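PDB 4HXF: peptidase S9 prolyl oligopeptidase catalytic domain-containing protein from Pyrococcus horikoshii, which probably acts as a serine peptidase of the prolyl oligopeptidase family, an acylaminoacyl peptidase that assembles into a self-compartmentalizing hexamer and selects its substrates through that assembly. Local coordinates for residues L278-G282 / S283-Y287; K316-A319 / T320-A323; V413-R416 / G417-G420. All coordinates share one frame; numbering follows the deposited sequence.

Interaction 1: L278-G282 / S283-Y287; sequences LFEEG and SVNLY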
loop_
_atom_site.group_PDB
_atom_site.type_symbol
_atom_site.label_atom_id
_atom_site.label_comp_id
_atom_site.label_asym_id
_atom_site.label_seq_id
_atom_site.Cartn_x
_atom_site.Cartn_y
_atom_site.Cartn_z
ATOM N N LEU A 278 -14.704 -51.284 -0.979
ATOM C CA LEU A 278 -14.418 -51.944 -2.265
ATOM C C LEU A 278 -15.170 -51.368 -3.361
ATOM O O LEU A 278 -16.337 -50.928 -3.197
ATOM C CB LEU A 278 -14.893 -53.427 -2.223
ATOM C CG LEU A 278 -14.356 -54.419 -1.200
ATOM C CD1 LEU A 278 -15.030 -55.824 -1.212
ATOM C CD2 LEU A 278 -12.829 -54.555 -1.485
ATOM N N PHE A 279 -14.551 -51.390 -4.533
ATOM C CA PHE A 279 -15.185 -50.972 -5.789
ATOM C C PHE A 279 -15.967 -52.177 -6.308
ATOM O O PHE A 279 -15.422 -53.270 -6.603
ATOM C CB PHE A 279 -14.180 -50.569 -6.834
ATOM C CG PHE A 279 -13.413 -49.343 -6.570
ATOM C CD1 PHE A 279 -12.146 -49.452 -6.040
ATOM C CD2 PHE A 279 -13.858 -48.087 -6.969
ATOM C CE1 PHE A 279 -11.313 -48.394 -5.851
ATOM C CE2 PHE A 279 -13.032 -46.982 -6.727
ATOM C CZ PHE A 279 -11.766 -47.141 -6.125
ATOM N N GLU A 280 -17.283 -52.039 -6.398
ATOM C CA GLU A 280 -18.156 -53.156 -6.750
ATOM C C GLU A 280 -19.310 -52.703 -7.699
ATOM O O GLU A 280 -20.296 -52.128 -7.223
ATOM C CB GLU A 280 -18.805 -53.790 -5.532
ATOM C CG GLU A 280 -17.859 -54.458 -4.550
ATOM C CD GLU A 280 -18.565 -55.147 -3.428
ATOM O OE1 GLU A 280 -18.910 -54.531 -2.468
ATOM O OE2 GLU A 280 -18.800 -56.335 -3.563
ATOM N N GLU A 281 -19.187 -53.015 -8.967
ATOM C CA GLU A 281 -20.217 -52.863 -10.007
ATOM C C GLU A 281 -20.992 -51.568 -9.891
ATOM O O GLU A 281 -22.229 -51.521 -9.868
ATOM C CB GLU A 281 -21.180 -54.069 -9.923
ATOM C CG GLU A 281 -20.467 -55.419 -9.868
ATOM C CD GLU A 281 -20.191 -55.892 -8.413
ATOM O OE1 GLU A 281 -21.052 -55.667 -7.580
ATOM O OE2 GLU A 281 -19.085 -56.414 -8.071
ATOM N N GLY A 282 -20.226 -50.501 -9.802
ATOM C CA GLY A 282 -20.782 -49.137 -9.709
ATOM C C GLY A 282 -20.927 -48.508 -8.347
ATOM O O GLY A 282 -21.133 -47.313 -8.274
ATOM N N SER A 283 -20.802 -49.277 -7.289
ATOM C CA SER A 283 -20.889 -48.831 -5.915
ATOM C C SER A 283 -19.469 -48.833 -5.319
ATOM O O SER A 283 -18.546 -49.590 -5.788
ATOM C CB SER A 283 -21.788 -49.799 -5.148
ATOM O OG SER A 283 -23.115 -49.726 -5.659
ATOM N N VAL A 284 -19.291 -48.064 -4.252
ATOM C CA VAL A 284 -18.123 -48.196 -3.387
ATOM C C VAL A 284 -18.732 -48.521 -2.003
ATOM O O VAL A 284 -19.379 -47.658 -1.407
ATOM C CB VAL A 284 -17.178 -47.024 -3.380
ATOM C CG1 VAL A 284 -16.108 -47.138 -2.320
ATOM C CG2 VAL A 284 -16.608 -46.809 -4.782
ATOM N N ASN A 285 -18.509 -49.731 -1.533
ATOM C CA ASN A 285 -19.225 -50.302 -0.391
ATOM C C ASN A 285 -18.293 -50.502 0.793
ATOM O O ASN A 285 -17.125 -50.839 0.570
ATOM C CB ASN A 285 -19.870 -51.649 -0.749
ATOM C CG ASN A 285 -21.001 -51.527 -1.768
ATOM O OD1 ASN A 285 -21.824 -50.588 -1.683
ATOM N ND2 ASN A 285 -20.986 -52.436 -2.767
ATOM N N LEU A 286 -18.772 -50.292 2.005
ATOM C CA LEU A 286 -18.036 -50.399 3.302
ATOM C C LEU A 286 -18.253 -51.724 4.019
ATOM O O LEU A 286 -19.377 -52.237 4.171
ATOM C CB LEU A 286 -18.473 -49.243 4.263
ATOM C CG LEU A 286 -17.757 -49.169 5.635
ATOM C CD1 LEU A 286 -16.220 -48.910 5.441
ATOM C CD2 LEU A 286 -18.351 -47.986 6.411
ATOM N N TYR A 287 -17.112 -52.301 4.399
ATOM C CA TYR A 287 -17.006 -53.556 5.110
ATOM C C TYR A 287 -16.084 -53.389 6.314
ATOM O O TYR A 287 -15.342 -52.436 6.419
ATOM C CB TYR A 287 -16.367 -54.619 4.172
ATOM C CG TYR A 287 -17.199 -54.930 2.957
ATOM C CD1 TYR A 287 -17.070 -54.201 1.822
ATOM C CD2 TYR A 287 -18.198 -55.881 2.973
ATOM C CE1 TYR A 287 -17.859 -54.474 0.718
ATOM C CE2 TYR A 287 -19.051 -56.126 1.878
ATOM C CZ TYR A 287 -18.822 -55.414 0.723
ATOM O OH TYR A 287 -19.621 -55.689 -0.349
HETATM O O HOH W 1 -23.583 -51.801 -7.291
#

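Interaction 2: K316-A319 / T320-A323; sequences KETA and TRPA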
loop_
_atom_site.group_PDB
_atom_site.type_symbol
_atom_site.label_atom_id
_atom_site.label_comp_id
_atom_site.label_asym_id
_atom_site.label_seq_id
_atom_site.Cartn_x
_atom_site.Cartn_y
_atom_site.Cartn_z
ATOM N N LYS A 316 -21.465 -40.896 2.718
ATOM C CA LYS A 316 -22.116 -41.662 1.660
ATOM C C LYS A 316 -22.638 -40.635 0.622
ATOM O O LYS A 316 -23.351 -39.667 1.006
ATOM C CB LYS A 316 -23.229 -42.489 2.203
ATOM C CG LYS A 316 -23.997 -43.264 1.055
ATOM C CD LYS A 316 -25.453 -43.505 1.328
ATOM C CE LYS A 316 -25.724 -44.289 2.592
ATOM N NZ LYS A 316 -27.179 -44.645 2.736
ATOM N N GLU A 317 -22.215 -40.799 -0.631
ATOM C CA GLU A 317 -22.751 -40.068 -1.751
ATOM C C GLU A 317 -23.620 -41.028 -2.577
ATOM O O GLU A 317 -23.360 -42.216 -2.591
ATOM C CB GLU A 317 -21.573 -39.542 -2.537
ATOM C CG GLU A 317 -21.822 -38.798 -3.768
ATOM C CD GLU A 317 -20.627 -38.017 -4.183
ATOM O OE1 GLU A 317 -20.339 -38.050 -5.360
ATOM O OE2 GLU A 317 -19.952 -37.342 -3.361
ATOM N N THR A 318 -24.585 -40.502 -3.339
ATOM C CA THR A 318 -25.439 -41.270 -4.224
ATOM C C THR A 318 -25.508 -40.556 -5.598
ATOM O O THR A 318 -24.893 -39.511 -5.771
ATOM C CB THR A 318 -26.857 -41.430 -3.660
ATOM O OG1 THR A 318 -27.467 -40.113 -3.691
ATOM C CG2 THR A 318 -26.784 -41.979 -2.192
ATOM N N ALA A 319 -26.160 -41.185 -6.603
ATOM C CA ALA A 319 -26.297 -40.592 -7.932
ATOM C C ALA A 319 -26.997 -39.234 -7.862
ATOM O O ALA A 319 -26.708 -38.402 -8.716
ATOM C CB ALA A 319 -27.080 -41.473 -8.878
ATOM N N THR A 320 -27.835 -39.075 -6.844
ATOM C CA THR A 320 -28.618 -37.833 -6.816
ATOM C C THR A 320 -28.314 -36.908 -5.623
ATOM O O THR A 320 -28.982 -35.904 -5.489
ATOM C CB THR A 320 -30.132 -38.137 -6.839
ATOM O OG1 THR A 320 -30.524 -38.907 -5.669
ATOM C CG2 THR A 320 -30.521 -38.847 -8.108
ATOM N N ARG A 321 -27.364 -37.223 -4.760
ATOM C CA ARG A 321 -27.000 -36.383 -3.590
ATOM C C ARG A 321 -25.492 -36.403 -3.351
ATOM O O ARG A 321 -24.904 -37.474 -3.227
ATOM C CB ARG A 321 -27.628 -36.908 -2.265
ATOM C CG ARG A 321 -29.146 -36.568 -2.171
ATOM C CD ARG A 321 -29.349 -35.055 -2.018
ATOM N NE ARG A 321 -28.904 -34.574 -0.684
ATOM C CZ ARG A 321 -29.663 -34.484 0.427
ATOM N NH1 ARG A 321 -29.122 -34.145 1.627
ATOM N NH2 ARG A 321 -30.969 -34.753 0.332
ATOM N N PRO A 322 -24.914 -35.244 -3.201
ATOM C CA PRO A 322 -23.562 -35.183 -2.628
ATOM C C PRO A 322 -23.523 -35.825 -1.291
ATOM O O PRO A 322 -24.538 -35.990 -0.599
ATOM C CB PRO A 322 -23.270 -33.674 -2.517
ATOM C CG PRO A 322 -24.199 -33.008 -3.562
ATOM C CD PRO A 322 -25.445 -33.886 -3.534
ATOM N N ALA A 323 -22.299 -36.107 -0.849
ATOM C CA ALA A 323 -22.054 -36.821 0.397
ATOM C C ALA A 323 -22.723 -36.155 1.580
ATOM O O ALA A 323 -22.723 -34.939 1.751
ATOM C CB ALA A 323 -20.524 -36.926 0.721
HETATM O O HOH W 2 -19.846 -34.494 -2.071
HETATM O O HOH W 3 -29.888 -40.414 -2.583
#

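Interaction 3: V413-R416 / G417-G420; sequences VNPR and GSNG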
loop_
_atom_site.group_PDB
_atom_site.type_symbol
_atom_site.label_atom_id
_atom_site.label_comp_id
_atom_site.label_asym_id
_atom_site.label_seq_id
_atom_site.Cartn_x
_atom_site.Cartn_y
_atom_site.Cartn_z
ATOM N N VAL A 413 -21.778 -46.465 -19.519
ATOM C CA VAL A 413 -21.567 -47.877 -19.170
ATOM C C VAL A 413 -20.220 -48.042 -18.513
ATOM O O VAL A 413 -19.362 -47.157 -18.546
ATOM C CB VAL A 413 -21.666 -48.815 -20.439
ATOM C CG1 VAL A 413 -22.992 -48.440 -21.228
ATOM C CG2 VAL A 413 -20.364 -48.713 -21.380
ATOM N N ASN A 414 -20.002 -49.274 -17.984
ATOM C CA ASN A 414 -18.652 -49.655 -17.524
ATOM C C ASN A 414 -18.068 -50.682 -18.515
ATOM O O ASN A 414 -18.342 -51.902 -18.418
ATOM C CB ASN A 414 -18.722 -50.226 -16.113
ATOM C CG ASN A 414 -18.783 -49.157 -15.037
ATOM O OD1 ASN A 414 -18.193 -48.077 -15.214
ATOM N ND2 ASN A 414 -19.443 -49.449 -13.865
ATOM N N PRO A 415 -17.290 -50.216 -19.491
ATOM C CA PRO A 415 -16.763 -51.197 -20.478
ATOM C C PRO A 415 -15.675 -52.016 -19.816
ATOM O O PRO A 415 -15.169 -51.656 -18.707
ATOM C CB PRO A 415 -16.137 -50.308 -21.552
ATOM C CG PRO A 415 -15.897 -49.034 -20.876
ATOM C CD PRO A 415 -16.915 -48.807 -19.773
ATOM N N ARG A 416 -15.249 -53.099 -20.443
ATOM C CA ARG A 416 -14.054 -53.769 -19.961
ATOM C C ARG A 416 -12.875 -52.808 -19.895
ATOM O O ARG A 416 -12.748 -51.814 -20.610
ATOM C CB ARG A 416 -13.734 -54.987 -20.875
ATOM C CG ARG A 416 -13.092 -54.616 -22.265
ATOM C CD ARG A 416 -13.201 -55.813 -23.211
ATOM N NE ARG A 416 -14.601 -56.027 -23.556
ATOM C CZ ARG A 416 -15.140 -57.152 -23.926
ATOM N NH1 ARG A 416 -14.399 -58.256 -24.112
ATOM N NH2 ARG A 416 -16.415 -57.219 -24.171
ATOM N N GLY A 417 -12.125 -53.044 -18.822
ATOM C CA GLY A 417 -11.119 -52.124 -18.352
ATOM C C GLY A 417 -11.553 -51.373 -17.096
ATOM O O GLY A 417 -10.676 -50.868 -16.371
ATOM N N SER A 418 -12.858 -51.218 -16.835
ATOM C CA SER A 418 -13.351 -50.465 -15.700
ATOM C C SER A 418 -12.991 -51.153 -14.395
ATOM O O SER A 418 -12.857 -52.434 -14.318
ATOM C CB SER A 418 -14.827 -50.338 -15.743
ATOM O OG SER A 418 -15.335 -49.657 -16.910
ATOM N N ASN A 419 -12.913 -50.358 -13.361
ATOM C CA ASN A 419 -12.968 -50.891 -11.984
ATOM C C ASN A 419 -14.327 -51.372 -11.601
ATOM O O ASN A 419 -15.318 -51.066 -12.240
ATOM C CB ASN A 419 -12.506 -49.802 -10.975
ATOM C CG ASN A 419 -11.694 -50.387 -9.826
ATOM O OD1 ASN A 419 -11.751 -51.594 -9.552
ATOM N ND2 ASN A 419 -10.864 -49.541 -9.209
ATOM N N GLY A 420 -14.383 -52.217 -10.565
ATOM C CA GLY A 420 -15.605 -52.668 -9.988
ATOM C C GLY A 420 -16.045 -54.082 -10.259
ATOM O O GLY A 420 -17.085 -54.561 -9.773
#

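Interaction 1: L278-G282 / S283-Y287
Glu280 and Tyr287 both carry CG beside the backbone N (chi1 -64° and -63°), and with the Glu280 chain extended beyond CG the carboxylate and the phenol approach from opposite directions across a beta hairpin of the propeller. Strands 273-280 and 283-289 are joined here by a type I' turn from Glu280 to Ser283. Tyr287 OH gives its hydrogen to the syn lone pair of Glu280 OE1 at 2.5 Å, the oxygen lying at the ring edge, in the ring plane. The same OE1 takes a second hydrogen bond from Asn285 ND2 at 3.0 Å. That donor stands above the carboxylate plane, while the oxygen lies in the amide plane, so OE1 is met from two directions, one on its syn lone pair and one from above the carboxylate. With an alanine at Glu280, the Tyr287 hydroxyl and the Asn285 amide would probably lose their shared acceptor, and the phenol would be freer to shift. Glu280 OE2 is hydrogen-bonded to a hexane-1,6-diol, probably from the crystallisation liquor, and Asn285 OD1 accepts from the backbone of Gly299. Leu278 crosses the Tyr287 side chain at about a right angle, its CD1 3.7 Å from CE1 of the ring. On the other face of the sheet Phe279 and Val284 lie side by side, with CD2 of Phe279 3.7 Å from CG2 of Val284. Backbone bonds in both directions join Leu278 to Asn285 and Glu280 to Ser283. At the turn, the positive phi of Gly282 would press a beta carbon against the preceding carbonyl oxygen. Ser283 OG is held by Gly299 O, and a water donates both to Ser283 OG, at 2.7 Å, and to Glu281 O, at 2.9 Å.

Interaction 2: K316-A319 / T320-A323
Thr318 and Arg321 are joined by the one direct hydrogen bond here that is not weak, from Thr318 N to Arg321 O at 3.0 Å, almost straight at 177° and in the carbonyl plane. Two weak bonds converge on the hydroxyl of Thr318: Thr320 N approaches OG1 of Thr318 to 3.3 Å, and Arg321 N approaches the same OG1 to 3.1 Å in a sharply bent bond. A chi1 of 68° sets OG1 between the backbone N and the carbonyl carbon of Thr318, within reach of both amides. Water also bridges the two halves. One molecule lies 2.7 Å from Thr318 OG1 and donates weakly to Thr320 OG1, whose protein partner is Glu350. Another donates to Glu317 OE2 and accepts from Ala323 N, linking a carboxylate to a backbone amide that stands 3.7 Å from that OE2. The remaining contacts between the two halves are van der Waals or CA-H...O. Glu317 stretches alongside the returning chain, its CG anti to the backbone N (chi1 178°), and brings this carbon to 3.4 Å from Arg321 O. Ala323 CA makes a CA-H...O contact of 3.2 Å to Lys316 O. Polar ends lead elsewhere: OE1 of Glu317 accepts from Phe396 N, Arg321, bent at chi2 and chi3, forms salt bridges to Asp337 and Glu324, while Lys316 pairs with Glu332 and lies in cation-pi contact with Tyr326. Pro322 and Arg321 pack against Phe343 of helix 340-343. The arrangement is a loop linking adjacent antiparallel strands, 312-317 and 324-328, of one four-stranded propeller blade.

Interaction 3: V413-R416 / G417-G420
Pro415 O is gripped twice by a single residue, Ser418. The hydroxyl donates from OG of Ser418 to Pro415 O at 2.7 Å, in the carbonyl plane and on a lone pair, and the backbone adds Ser418 N to Pro415 O at 3.0 Å, tilted from that plane by 18°. The second bond closes a type II beta turn from Pro415 to Ser418. Because OG of Ser418 lies beside its own backbone N (chi1 -60°), hydroxyl and amide can reach the same carbonyl. The hydroxyl oxygen also lies close to the start of the turn, 3.4 Å from CD of Pro415 and 3.5 Å from CB of Asn414, and it has a further hydrogen-bond partner in NE2 of His385. Gly417 takes a positive phi of 106°, where a beta carbon would collide with Arg416 O. ND2 of Asn414 donates to Tyr392 O and to the hydroxyl of Tyr421. The buried guanidinium of Arg416 is matched by Asp440 and Asp360, charges that probably offset the nearby Arg428. Following strand 409-413 of the alpha/beta hydrolase sheet, the turn leads toward helix 423-427, whose Phe425 touches Arg416 and Ser418; Pro415 rests on helix 436-451, and Asn414 touches Trp366 of neighbouring strand 361-368.

How the interactions relate
Along the chain the three contacts follow in series: interaction 1, then interaction 2, then interaction 3. The first two are strand-joining turns in successive four-stranded sheets of the beta-propeller, with centres 14 Å apart and nearest atoms about 7 Å apart. Interaction 3 belongs to the hydrolase domain, yet its centre is just 13 Å from that of interaction 1, and the two touch. Glu281 N lies 2.7 Å from Gly420 O, a probable hydrogen bond, and Phe279 packs on Asn419. The 278-287 hairpin thus meets the loop after strand 409-413 where the two domains face each other. Interaction 2 stays about 12 Å from interaction 3 at the nearest atoms.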